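Local coordinates for sialidase B (Streptococcus pneumoniae serotype 4, PDB 4XJW), which cleaves alpha-(2->3)-, alpha-(2->6)- and alpha-(2->8)-linked terminal sialic acids from oligosaccharides, glycoproteins and glycolipids, acting as an intramolecular trans-sialidase, at residues Y269-N274 with V386-G391; A225-T230 with Y263-V268; S90-L95 with S637-H642; T118-V123 with V128-V133. The protein carries 1 engineered substitution. All blocks are in the same frame, centred on the assembly; numbering follows the deposited sequence.

Contact 1 (Y269-N274 with V386-G391); sequences YWPRDN and VDFDSG
The contact between W270 and F388 is an edge-to-face (T-shaped) aromatic pair. F388 points its CE2 and CZ corner at the six-membered part of the indole, with ring centroids 4.9 Å apart and the planes at 85°. The nearest atoms of the pair are W270 CZ3 and F388 CE2, at 3.8 Å. With F388 CG anti to the carbonyl carbon (chi1 -74°), the phenyl ring reaches outward from its own segment and enters the corner between the indole and P271.

A CH-pi contact closes the other side of that corner. P271 CD sits over a face of the F388 ring, 3.8 Å from the centroid and 27° off the normal, while also lying above the same indole face that F388 meets. The phenyl ring is thus approached by proline on its face and by tryptophan at its edge, which probably limits how far it can tilt or slide. Apolar packing adds V386, whose CG2 lies at the edge of the indole, near its plane, 4.2 Å from W270 CZ3.

These residues join two parts of the enzyme: 269-274 belongs to a long loop of the sialidase beta-propeller, and 386-391 ends strand 377-387 of the irregular beta domain inserted into it.

D387 OD1 accepts the backbone N of D389 at 2.8 Å in an Asx turn and also forms a salt bridge with R394. A type I turn from F388 to G391 follows, in which G391 N donates to F388 O at 2.9 Å. On the tryptophan side, the indole NE1 is hydrogen-bonded to the carbonyl O of S279.

Contact 2 (A225-T230 with Y263-V268); sequences ARYGGT and YEEQLV. With DMS (dimethyl sulfoxide), chain C.
Y227 and E265 lie side by side with their side chains pointing the same way, in a contact between the first propeller blade and the loop that leaves it. Y227 comes just after strand 219-226 of the four-stranded antiparallel sheet; 263-268 follows that sheet's last strand, 255-256. The aliphatic part of E265 runs along the phenol, with E265 CB 3.7 Å from Y227 CE2 and E265 CG 3.8 Å from Y227 OH, and the ring and carboxylate planes are 29° apart. Their polar ends have separate partners: the phenol hydroxyl is hydrogen-bonded to T201 O and N238, and the carboxylate forms a salt bridge with K259.

The carbonyl oxygen of Q266 lies in the plane of the Y227 ring at its edge, 3.5 Å from CD2. A bridging water donates to Y227 O and to Q266 O and accepts from V268 N, linking two segments between which there is no direct hydrogen bond.

R226, the neighbour of Y227, faces the other way, toward the catalytic side. Its salt bridges run to D224 and to D232, the probable proton acceptor of the reaction, so it probably helps position that aspartate. The guanidinium is held at its edge as well: NH1 donates to T230 O at 2.9 Å, nearly in the guanidinium plane, and NH2 donates to the oxygen of a dimethyl sulfoxide, probably from the crystallisation liquor, at 3.1 Å.

Contact 3 (S90-L95 with S637-H642); sequences SRPASL and SRNELH
P92 packs its ring against N639 and E640. P92 CB meets the side chain of E640, 3.6 Å from its CG, and P92 CG lies 3.5 Å from the backbone O of N639; the side chain of N639 crosses that of the proline at about a right angle, with ND2 3.8 Å from P92 CG. E640 CG is anti to the carbonyl carbon (chi1 -55°) and the rest of the chain is extended, which carries the carboxylate past the proline to A93, whose CB is 3.9 Å from E640 OE1.

The polar part of the contact runs through one water, which accepts from A93 N at 2.8 Å and donates to E640 OE2. The other carboxylate oxygen, OE1, takes the backbone N of D634, so both oxygens have partners, which should hold the carboxylate in place.

Further out, each segment is braced by its own bonds. R91 folds back over its own loop: NE donates to P92 O at 3.0 Å, almost straight along the carbonyl, and NH2 reaches A93 O from above that carbonyl's plane. NH1 reaches S644 O, a further link between the two parts. On the other side S637 OG accepts N639 N at 3.0 Å in an ST turn, within a type I turn from S637 to E640.

The contact thus joins the N-terminal lectin-like domain, where strand 85-91 is outermost in its sheet, to the propeller loop between strands 626-631 and 647-652.

Contact 4 (T118-V123 with V128-V133); sequences TYTMYV and VFSETV
F129 holds its ring across the strand to M121 because its CG stands between the backbone N and the carbonyl carbon (chi1 62°), a crowded position. The ring thereby comes to lie with one face under M121 CB, which is 3.5 Å from its centroid in a CH-pi contact. M121 chi1 (176°, CG anti to the backbone N) in turn lays CG alongside V128, 3.5 Å from CG2.

The segments form the antiparallel hairpin of strands 118-123 and 126-132. Y119 and E131 are a hydrogen-bonded pair, each N donating to the other's O at 2.8 Å. M121 N donates to F129 O at 2.9 Å, whereas M121 O is reached by V128 N: V128 and F129 both stand opposite M121, a classic beta bulge.

The face carrying Y119, M121 and F129 packs on strands 74-80 and 85-91, the second sheet of the sandwich in this concanavalin-like domain. At the open end of the hairpin Y119 CE2 touches V133 CG2 at 4.0 Å, while its hydroxyl bonds L137 O and its ring stacks on F136.

On the opposite face the neighbours are hydroxyls. T120 OG1 and S130 OG are hydrogen-bonded at 2.9 Å; T118 OG1 and T132 OG1 also lie 2.8 Å apart, a bond not settled, and T118 OG1 bonds D116 O. The hairpin is thus amphipathic: the face of Y119, M121 and F129 is largely apolar and buried against the second sheet, with E131 at its rim, while the other, where S130 and T132 are exposed, carries hydroxyls, of which T120 and S130 are bonded across the strands.

In the fold
Contacts 1, 2 and 3 meet at the propeller loop 263-274. Q266 OE1 of contact 2 receives V386 N of contact 1 at 2.7 Å, and R272 of contact 1 grips contact 3 through NE to L641 O (2.8 Å) and NH2 to N639 O (2.9 Å). H642 meets W270 edge-to-face, while its backbone N bonds T230 OG1 of contact 2. Contact 4 touches contact 3 alone, V123 and V128 packing on S94 and L95, with centres about 15 Å apart. The probable active site is near: side chain to side chain, E640 is about 8 Å from R581 and W270 about 12 Å from R207, both probable substrate-binding arginines, and from D232, the probable proton acceptor.

Contact 1 (Y269-N274 with V386-G391)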
# COMPACT_ATOMS: atom_id res chain seq x y z
N TYR A 269 -2.11 -7.65 -14.33
CA TYR A 269 -0.72 -7.24 -14.33
C TYR A 269 -0.64 -5.87 -15.00
O TYR A 269 -0.81 -5.76 -16.21
CB TYR A 269 0.14 -8.24 -15.11
CG TYR A 269 1.53 -7.71 -15.32
CD1 TYR A 269 2.49 -7.79 -14.31
CD2 TYR A 269 1.89 -7.09 -16.52
CE1 TYR A 269 3.77 -7.27 -14.50
CE2 TYR A 269 3.16 -6.58 -16.72
CZ TYR A 269 4.09 -6.67 -15.70
OH TYR A 269 5.36 -6.16 -15.90
N TRP A 270 -0.39 -4.83 -14.22
CA TRP A 270 -0.31 -3.48 -14.77
C TRP A 270 1.08 -3.26 -15.34
O TRP A 270 2.08 -3.58 -14.69
CB TRP A 270 -0.62 -2.44 -13.69
CG TRP A 270 -1.46 -1.32 -14.21
CD1 TRP A 270 -1.06 -0.03 -14.48
CD2 TRP A 270 -2.83 -1.41 -14.61
NE1 TRP A 270 -2.11 0.69 -14.98
CE2 TRP A 270 -3.21 -0.13 -15.07
CE3 TRP A 270 -3.78 -2.43 -14.60
CZ2 TRP A 270 -4.51 0.14 -15.53
CZ3 TRP A 270 -5.05 -2.17 -15.04
CH2 TRP A 270 -5.41 -0.89 -15.50
N PRO A 271 1.16 -2.71 -16.55
CA PRO A 271 2.46 -2.53 -17.22
C PRO A 271 3.41 -1.60 -16.46
O PRO A 271 2.98 -0.57 -15.91
CB PRO A 271 2.07 -1.96 -18.60
CG PRO A 271 0.71 -1.35 -18.40
CD PRO A 271 0.03 -2.22 -17.37
N ARG A 272 4.69 -1.97 -16.44
CA ARG A 272 5.73 -1.22 -15.74
C ARG A 272 6.70 -0.52 -16.70
O ARG A 272 7.64 0.14 -16.27
CB ARG A 272 6.49 -2.14 -14.78
CG ARG A 272 5.59 -3.01 -13.89
CD ARG A 272 6.33 -3.57 -12.66
NE ARG A 272 6.68 -2.45 -11.79
CZ ARG A 272 7.90 -1.91 -11.75
NH1 ARG A 272 8.89 -2.44 -12.43
NH2 ARG A 272 8.13 -0.84 -10.99
N ASP A 273 6.50 -0.66 -18.01
CA ASP A 273 7.39 0.02 -18.97
C ASP A 273 7.13 1.52 -19.04
O ASP A 273 6.09 2.00 -18.62
CB ASP A 273 7.19 -0.58 -20.34
CG ASP A 273 5.81 -0.35 -20.86
OD1 ASP A 273 4.91 -1.14 -20.48
OD2 ASP A 273 5.61 0.63 -21.62
N ASN A 274 8.07 2.27 -19.62
CA ASN A 274 7.95 3.72 -19.65
C ASN A 274 6.94 4.30 -20.65
O ASN A 274 6.67 5.49 -20.63
CB ASN A 274 9.32 4.40 -19.84
CG ASN A 274 10.21 4.26 -18.62
OD1 ASN A 274 9.73 4.03 -17.50
ND2 ASN A 274 11.51 4.40 -18.83
N VAL A 386 -11.38 -4.22 -17.96
CA VAL A 386 -10.22 -3.60 -18.59
C VAL A 386 -9.26 -4.63 -19.17
O VAL A 386 -9.16 -5.75 -18.68
CB VAL A 386 -9.47 -2.65 -17.63
CG1 VAL A 386 -10.42 -1.64 -17.05
CG2 VAL A 386 -8.77 -3.43 -16.53
N ASP A 387 -8.53 -4.26 -20.22
CA ASP A 387 -7.51 -5.14 -20.78
C ASP A 387 -6.47 -4.33 -21.55
O ASP A 387 -6.69 -3.17 -21.90
CB ASP A 387 -8.13 -6.19 -21.71
CG ASP A 387 -8.57 -5.60 -23.03
OD1 ASP A 387 -7.73 -5.52 -23.96
OD2 ASP A 387 -9.75 -5.22 -23.15
N PHE A 388 -5.33 -4.97 -21.81
CA PHE A 388 -4.25 -4.38 -22.59
C PHE A 388 -4.00 -5.22 -23.84
O PHE A 388 -2.92 -5.16 -24.42
CB PHE A 388 -2.96 -4.32 -21.77
CG PHE A 388 -2.97 -3.25 -20.70
CD1 PHE A 388 -2.54 -1.97 -20.99
CD2 PHE A 388 -3.40 -3.54 -19.41
CE1 PHE A 388 -2.53 -0.98 -20.01
CE2 PHE A 388 -3.39 -2.57 -18.43
CZ PHE A 388 -2.97 -1.28 -18.73
N ASP A 389 -5.00 -6.00 -24.24
CA ASP A 389 -4.85 -6.90 -25.39
C ASP A 389 -4.50 -6.19 -26.70
O ASP A 389 -3.88 -6.79 -27.59
CB ASP A 389 -6.10 -7.76 -25.58
CG ASP A 389 -6.36 -8.69 -24.41
OD1 ASP A 389 -5.50 -8.75 -23.50
OD2 ASP A 389 -7.41 -9.36 -24.40
N SER A 390 -4.89 -4.93 -26.83
CA SER A 390 -4.61 -4.17 -28.05
C SER A 390 -3.27 -3.43 -27.97
O SER A 390 -2.86 -2.79 -28.94
CB SER A 390 -5.73 -3.18 -28.34
OG SER A 390 -5.70 -2.08 -27.44
N GLY A 391 -2.61 -3.51 -26.82
CA GLY A 391 -1.34 -2.83 -26.63
C GLY A 391 -1.48 -1.52 -25.86
O GLY A 391 -0.49 -0.88 -25.52

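Contact 2 (A225-T230 with Y263-V268)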
# COMPACT_ATOMS: atom_id res chain seq x y z
N ALA A 225 -7.59 -1.67 -1.77
CA ALA A 225 -7.41 -2.75 -2.72
C ALA A 225 -7.41 -2.05 -4.08
O ALA A 225 -8.46 -1.61 -4.55
CB ALA A 225 -8.56 -3.75 -2.60
N ARG A 226 -6.24 -1.93 -4.69
CA ARG A 226 -6.11 -1.11 -5.89
C ARG A 226 -5.99 -2.00 -7.13
O ARG A 226 -5.09 -2.84 -7.23
CB ARG A 226 -4.92 -0.15 -5.75
CG ARG A 226 -5.06 0.83 -4.59
CD ARG A 226 -4.27 2.11 -4.82
NE ARG A 226 -4.53 3.10 -3.77
CZ ARG A 226 -3.96 4.29 -3.71
NH1 ARG A 226 -3.08 4.65 -4.65
NH2 ARG A 226 -4.26 5.12 -2.72
N TYR A 227 -6.92 -1.81 -8.07
CA TYR A 227 -7.02 -2.73 -9.19
C TYR A 227 -6.22 -2.31 -10.42
O TYR A 227 -5.65 -3.16 -11.09
CB TYR A 227 -8.50 -2.99 -9.56
CG TYR A 227 -9.24 -3.67 -8.44
CD1 TYR A 227 -9.75 -2.93 -7.37
CD2 TYR A 227 -9.39 -5.06 -8.42
CE1 TYR A 227 -10.40 -3.56 -6.31
CE2 TYR A 227 -10.05 -5.70 -7.37
CZ TYR A 227 -10.55 -4.93 -6.32
OH TYR A 227 -11.20 -5.54 -5.27
N GLY A 228 -6.17 -1.00 -10.68
CA GLY A 228 -5.53 -0.44 -11.86
C GLY A 228 -4.10 -0.02 -11.57
O GLY A 228 -3.73 1.17 -11.69
N GLY A 229 -3.27 -0.99 -11.21
CA GLY A 229 -1.93 -0.67 -10.74
C GLY A 229 -2.01 0.02 -9.39
O GLY A 229 -3.05 -0.02 -8.73
N THR A 230 -0.94 0.69 -8.98
CA THR A 230 -0.88 1.35 -7.68
C THR A 230 -1.38 2.80 -7.68
O THR A 230 -1.39 3.45 -6.63
CB THR A 230 0.52 1.29 -7.07
OG1 THR A 230 1.48 1.75 -8.04
CG2 THR A 230 0.86 -0.13 -6.65
N TYR A 263 -17.10 -1.42 -12.33
CA TYR A 263 -16.04 -2.17 -12.99
C TYR A 263 -15.81 -3.50 -12.28
O TYR A 263 -15.93 -3.59 -11.05
CB TYR A 263 -14.74 -1.37 -13.01
CG TYR A 263 -14.66 -0.36 -14.13
CD1 TYR A 263 -15.59 0.66 -14.23
CD2 TYR A 263 -13.66 -0.44 -15.07
CE1 TYR A 263 -15.53 1.60 -15.25
CE2 TYR A 263 -13.58 0.50 -16.11
CZ TYR A 263 -14.52 1.51 -16.19
OH TYR A 263 -14.47 2.44 -17.21
N GLU A 264 -15.49 -4.54 -13.07
CA GLU A 264 -15.18 -5.87 -12.55
C GLU A 264 -13.95 -5.85 -11.63
O GLU A 264 -13.01 -5.09 -11.85
CB GLU A 264 -14.95 -6.84 -13.72
CG GLU A 264 -14.60 -8.28 -13.32
CD GLU A 264 -14.06 -9.12 -14.48
OE1 GLU A 264 -13.75 -8.55 -15.55
OE2 GLU A 264 -13.94 -10.35 -14.32
N GLU A 265 -13.95 -6.69 -10.60
CA GLU A 265 -12.76 -6.89 -9.78
C GLU A 265 -11.80 -7.80 -10.53
O GLU A 265 -11.98 -9.03 -10.54
CB GLU A 265 -13.15 -7.49 -8.43
CG GLU A 265 -14.03 -6.59 -7.57
CD GLU A 265 -15.06 -7.38 -6.76
OE1 GLU A 265 -14.94 -8.63 -6.70
OE2 GLU A 265 -15.98 -6.76 -6.21
N GLN A 266 -10.80 -7.22 -11.18
CA GLN A 266 -9.87 -7.98 -12.01
C GLN A 266 -8.47 -7.96 -11.43
O GLN A 266 -7.96 -6.90 -11.06
CB GLN A 266 -9.78 -7.37 -13.40
CG GLN A 266 -10.91 -7.70 -14.34
CD GLN A 266 -10.79 -6.91 -15.62
OE1 GLN A 266 -11.35 -5.82 -15.73
NE2 GLN A 266 -10.06 -7.44 -16.59
N LEU A 267 -7.84 -9.13 -11.41
CA LEU A 267 -6.44 -9.27 -11.05
C LEU A 267 -5.64 -9.03 -12.32
O LEU A 267 -5.52 -9.92 -13.17
CB LEU A 267 -6.21 -10.68 -10.48
CG LEU A 267 -4.98 -10.99 -9.63
CD1 LEU A 267 -5.02 -10.22 -8.33
CD2 LEU A 267 -4.88 -12.49 -9.34
N VAL A 268 -5.11 -7.82 -12.48
CA VAL A 268 -4.44 -7.43 -13.71
C VAL A 268 -2.97 -7.15 -13.45
O VAL A 268 -2.62 -6.51 -12.45
CB VAL A 268 -5.07 -6.16 -14.32
CG1 VAL A 268 -4.47 -5.86 -15.69
CG2 VAL A 268 -6.58 -6.31 -14.42
S DMS C . -2.70 8.69 -0.71
O DMS C . -3.76 7.77 -1.24
C1 DMS C . -1.14 8.27 -1.53
C2 DMS C . -2.98 10.30 -1.49
O HOH W 1 -5.66 -5.86 -10.16

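Contact 3 (S90-L95 with S637-H642)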
# COMPACT_ATOMS: atom_id res chain seq x y z
N SER A 90 13.79 -7.66 -13.99
CA SER A 90 14.04 -7.25 -12.62
C SER A 90 12.78 -6.67 -12.01
O SER A 90 11.82 -6.35 -12.71
CB SER A 90 15.16 -6.20 -12.58
OG SER A 90 14.69 -4.98 -13.13
N ARG A 91 12.78 -6.56 -10.68
CA ARG A 91 11.76 -5.77 -10.01
C ARG A 91 12.36 -5.06 -8.81
O ARG A 91 13.07 -5.67 -8.00
CB ARG A 91 10.59 -6.62 -9.55
CG ARG A 91 9.36 -5.76 -9.26
CD ARG A 91 8.38 -6.49 -8.35
NE ARG A 91 8.74 -6.39 -6.94
CZ ARG A 91 7.99 -6.86 -5.95
NH1 ARG A 91 6.84 -7.46 -6.23
NH2 ARG A 91 8.40 -6.72 -4.69
N PRO A 92 12.06 -3.77 -8.66
CA PRO A 92 12.47 -3.03 -7.46
C PRO A 92 11.88 -3.63 -6.18
O PRO A 92 10.93 -4.43 -6.25
CB PRO A 92 11.88 -1.64 -7.70
CG PRO A 92 11.91 -1.50 -9.21
CD PRO A 92 11.50 -2.87 -9.69
N ALA A 93 12.44 -3.22 -5.04
CA ALA A 93 11.87 -3.48 -3.71
C ALA A 93 11.49 -4.94 -3.52
O ALA A 93 10.36 -5.24 -3.16
CB ALA A 93 10.66 -2.57 -3.45
N SER A 94 12.44 -5.84 -3.76
CA SER A 94 12.17 -7.28 -3.64
C SER A 94 12.80 -7.96 -2.41
O SER A 94 12.50 -9.12 -2.14
CB SER A 94 12.59 -8.00 -4.92
OG SER A 94 11.80 -7.59 -6.01
N LEU A 95 13.67 -7.24 -1.69
CA LEU A 95 14.53 -7.87 -0.67
C LEU A 95 14.37 -7.27 0.72
O LEU A 95 13.93 -6.14 0.88
CB LEU A 95 16.01 -7.69 -1.06
CG LEU A 95 16.47 -8.36 -2.35
CD1 LEU A 95 17.92 -7.98 -2.65
CD2 LEU A 95 16.35 -9.85 -2.25
N SER A 637 8.41 7.06 -5.94
CA SER A 637 9.26 6.85 -7.12
C SER A 637 8.49 6.37 -8.35
O SER A 637 7.73 5.42 -8.28
CB SER A 637 10.37 5.85 -6.81
OG SER A 637 11.04 5.49 -8.01
N ARG A 638 8.73 7.02 -9.49
CA ARG A 638 8.10 6.57 -10.74
C ARG A 638 8.77 5.32 -11.31
O ARG A 638 8.36 4.82 -12.36
CB ARG A 638 8.11 7.71 -11.78
CG ARG A 638 7.22 8.90 -11.44
CD ARG A 638 5.91 8.56 -10.72
NE ARG A 638 4.80 8.23 -11.63
CZ ARG A 638 3.52 8.14 -11.25
NH1 ARG A 638 3.18 8.35 -9.99
NH2 ARG A 638 2.58 7.83 -12.13
N ASN A 639 9.80 4.81 -10.62
CA ASN A 639 10.41 3.54 -10.99
C ASN A 639 9.84 2.36 -10.22
O ASN A 639 10.17 1.21 -10.52
CB ASN A 639 11.93 3.58 -10.77
CG ASN A 639 12.65 2.48 -11.55
OD1 ASN A 639 12.57 2.43 -12.78
ND2 ASN A 639 13.37 1.61 -10.84
N GLU A 640 9.01 2.63 -9.22
CA GLU A 640 8.52 1.55 -8.35
C GLU A 640 6.99 1.44 -8.32
O GLU A 640 6.43 0.95 -7.35
CB GLU A 640 9.12 1.68 -6.94
CG GLU A 640 10.65 1.71 -6.96
CD GLU A 640 11.33 1.41 -5.64
OE1 GLU A 640 10.62 1.16 -4.62
OE2 GLU A 640 12.58 1.39 -5.63
N LEU A 641 6.34 1.91 -9.39
CA LEU A 641 4.90 1.77 -9.56
C LEU A 641 4.54 0.31 -9.76
O LEU A 641 5.35 -0.47 -10.28
CB LEU A 641 4.43 2.54 -10.79
CG LEU A 641 4.76 4.03 -10.79
CD1 LEU A 641 4.39 4.60 -12.13
CD2 LEU A 641 3.99 4.72 -9.69
N HIS A 642 3.35 -0.07 -9.33
CA HIS A 642 2.74 -1.35 -9.72
C HIS A 642 3.54 -2.58 -9.27
O HIS A 642 3.82 -3.49 -10.07
CB HIS A 642 2.52 -1.40 -11.25
CG HIS A 642 1.98 -0.12 -11.81
ND1 HIS A 642 1.04 0.65 -11.15
CD2 HIS A 642 2.30 0.56 -12.94
CE1 HIS A 642 0.79 1.74 -11.87
NE2 HIS A 642 1.53 1.70 -12.97
O HOH W 2 14.09 -0.94 -4.92

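Contact 4 (T118-V123 with V128-V133)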
# COMPACT_ATOMS: atom_id res chain seq x y z
N THR A 118 9.44 -19.54 -20.03
CA THR A 118 9.18 -18.52 -19.02
C THR A 118 10.28 -18.48 -17.97
O THR A 118 10.82 -19.52 -17.58
CB THR A 118 7.82 -18.76 -18.36
OG1 THR A 118 6.79 -18.61 -19.36
CG2 THR A 118 7.56 -17.77 -17.24
N TYR A 119 10.62 -17.27 -17.52
CA TYR A 119 11.56 -17.08 -16.43
C TYR A 119 10.77 -16.47 -15.29
O TYR A 119 10.10 -15.45 -15.46
CB TYR A 119 12.67 -16.10 -16.84
CG TYR A 119 13.47 -16.50 -18.06
CD1 TYR A 119 14.49 -17.45 -17.97
CD2 TYR A 119 13.24 -15.91 -19.29
CE1 TYR A 119 15.25 -17.81 -19.09
CE2 TYR A 119 14.00 -16.25 -20.41
CZ TYR A 119 14.99 -17.20 -20.30
OH TYR A 119 15.74 -17.54 -21.41
N THR A 120 10.84 -17.09 -14.12
CA THR A 120 10.07 -16.62 -12.97
C THR A 120 10.96 -16.48 -11.75
O THR A 120 11.70 -17.41 -11.42
CB THR A 120 8.95 -17.62 -12.63
OG1 THR A 120 8.13 -17.84 -13.78
CG2 THR A 120 8.08 -17.10 -11.48
N MET A 121 10.86 -15.35 -11.05
CA MET A 121 11.64 -15.10 -9.85
C MET A 121 10.76 -14.97 -8.62
O MET A 121 9.78 -14.21 -8.65
CB MET A 121 12.44 -13.81 -10.01
CG MET A 121 13.22 -13.43 -8.76
SD MET A 121 14.68 -14.47 -8.52
CE MET A 121 15.73 -13.77 -9.78
N TYR A 122 11.10 -15.69 -7.56
CA TYR A 122 10.42 -15.53 -6.27
C TYR A 122 11.45 -15.09 -5.25
O TYR A 122 12.56 -15.59 -5.23
CB TYR A 122 9.84 -16.86 -5.78
CG TYR A 122 8.93 -17.59 -6.75
CD1 TYR A 122 9.45 -18.45 -7.70
CD2 TYR A 122 7.55 -17.46 -6.67
CE1 TYR A 122 8.62 -19.15 -8.57
CE2 TYR A 122 6.71 -18.15 -7.52
CZ TYR A 122 7.26 -18.99 -8.47
OH TYR A 122 6.43 -19.68 -9.33
N VAL A 123 11.09 -14.14 -4.40
CA VAL A 123 11.94 -13.83 -3.26
C VAL A 123 11.06 -13.78 -2.03
O VAL A 123 10.02 -13.13 -2.06
CB VAL A 123 12.67 -12.48 -3.44
CG1 VAL A 123 13.54 -12.22 -2.22
CG2 VAL A 123 13.51 -12.48 -4.70
N VAL A 128 7.99 -12.12 -7.88
CA VAL A 128 8.30 -10.72 -8.19
C VAL A 128 8.35 -10.42 -9.69
O VAL A 128 8.17 -9.28 -10.11
CB VAL A 128 9.59 -10.22 -7.48
CG1 VAL A 128 9.44 -10.28 -5.95
CG2 VAL A 128 10.80 -11.01 -7.94
N PHE A 129 8.62 -11.45 -10.50
CA PHE A 129 8.37 -11.35 -11.94
C PHE A 129 8.20 -12.72 -12.58
O PHE A 129 8.68 -13.74 -12.06
CB PHE A 129 9.41 -10.48 -12.70
CG PHE A 129 10.84 -10.98 -12.63
CD1 PHE A 129 11.27 -12.04 -13.42
CD2 PHE A 129 11.76 -10.35 -11.80
CE1 PHE A 129 12.60 -12.48 -13.37
CE2 PHE A 129 13.08 -10.77 -11.74
CZ PHE A 129 13.50 -11.83 -12.53
N SER A 130 7.48 -12.73 -13.69
CA SER A 130 7.31 -13.94 -14.48
C SER A 130 7.22 -13.50 -15.93
O SER A 130 6.26 -12.84 -16.33
CB SER A 130 6.06 -14.71 -14.05
OG SER A 130 6.07 -16.02 -14.59
N GLU A 131 8.24 -13.83 -16.71
CA GLU A 131 8.35 -13.30 -18.06
C GLU A 131 8.41 -14.42 -19.08
O GLU A 131 9.32 -15.26 -19.04
CB GLU A 131 9.60 -12.43 -18.17
CG GLU A 131 9.65 -11.27 -17.20
CD GLU A 131 8.87 -10.06 -17.68
OE1 GLU A 131 8.27 -10.13 -18.77
OE2 GLU A 131 8.86 -9.03 -16.97
N THR A 132 7.45 -14.44 -20.00
CA THR A 132 7.45 -15.37 -21.12
C THR A 132 8.06 -14.72 -22.36
O THR A 132 7.77 -13.56 -22.66
CB THR A 132 6.02 -15.84 -21.44
OG1 THR A 132 5.41 -16.34 -20.24
CG2 THR A 132 6.03 -16.94 -22.50
N VAL A 133 8.90 -15.45 -23.09
CA VAL A 133 9.58 -14.90 -24.26
C VAL A 133 9.31 -15.75 -25.50
O VAL A 133 8.98 -16.94 -25.38
CB VAL A 133 11.11 -14.79 -24.04
CG1 VAL A 133 11.44 -13.77 -22.96
CG2 VAL A 133 11.70 -16.15 -23.68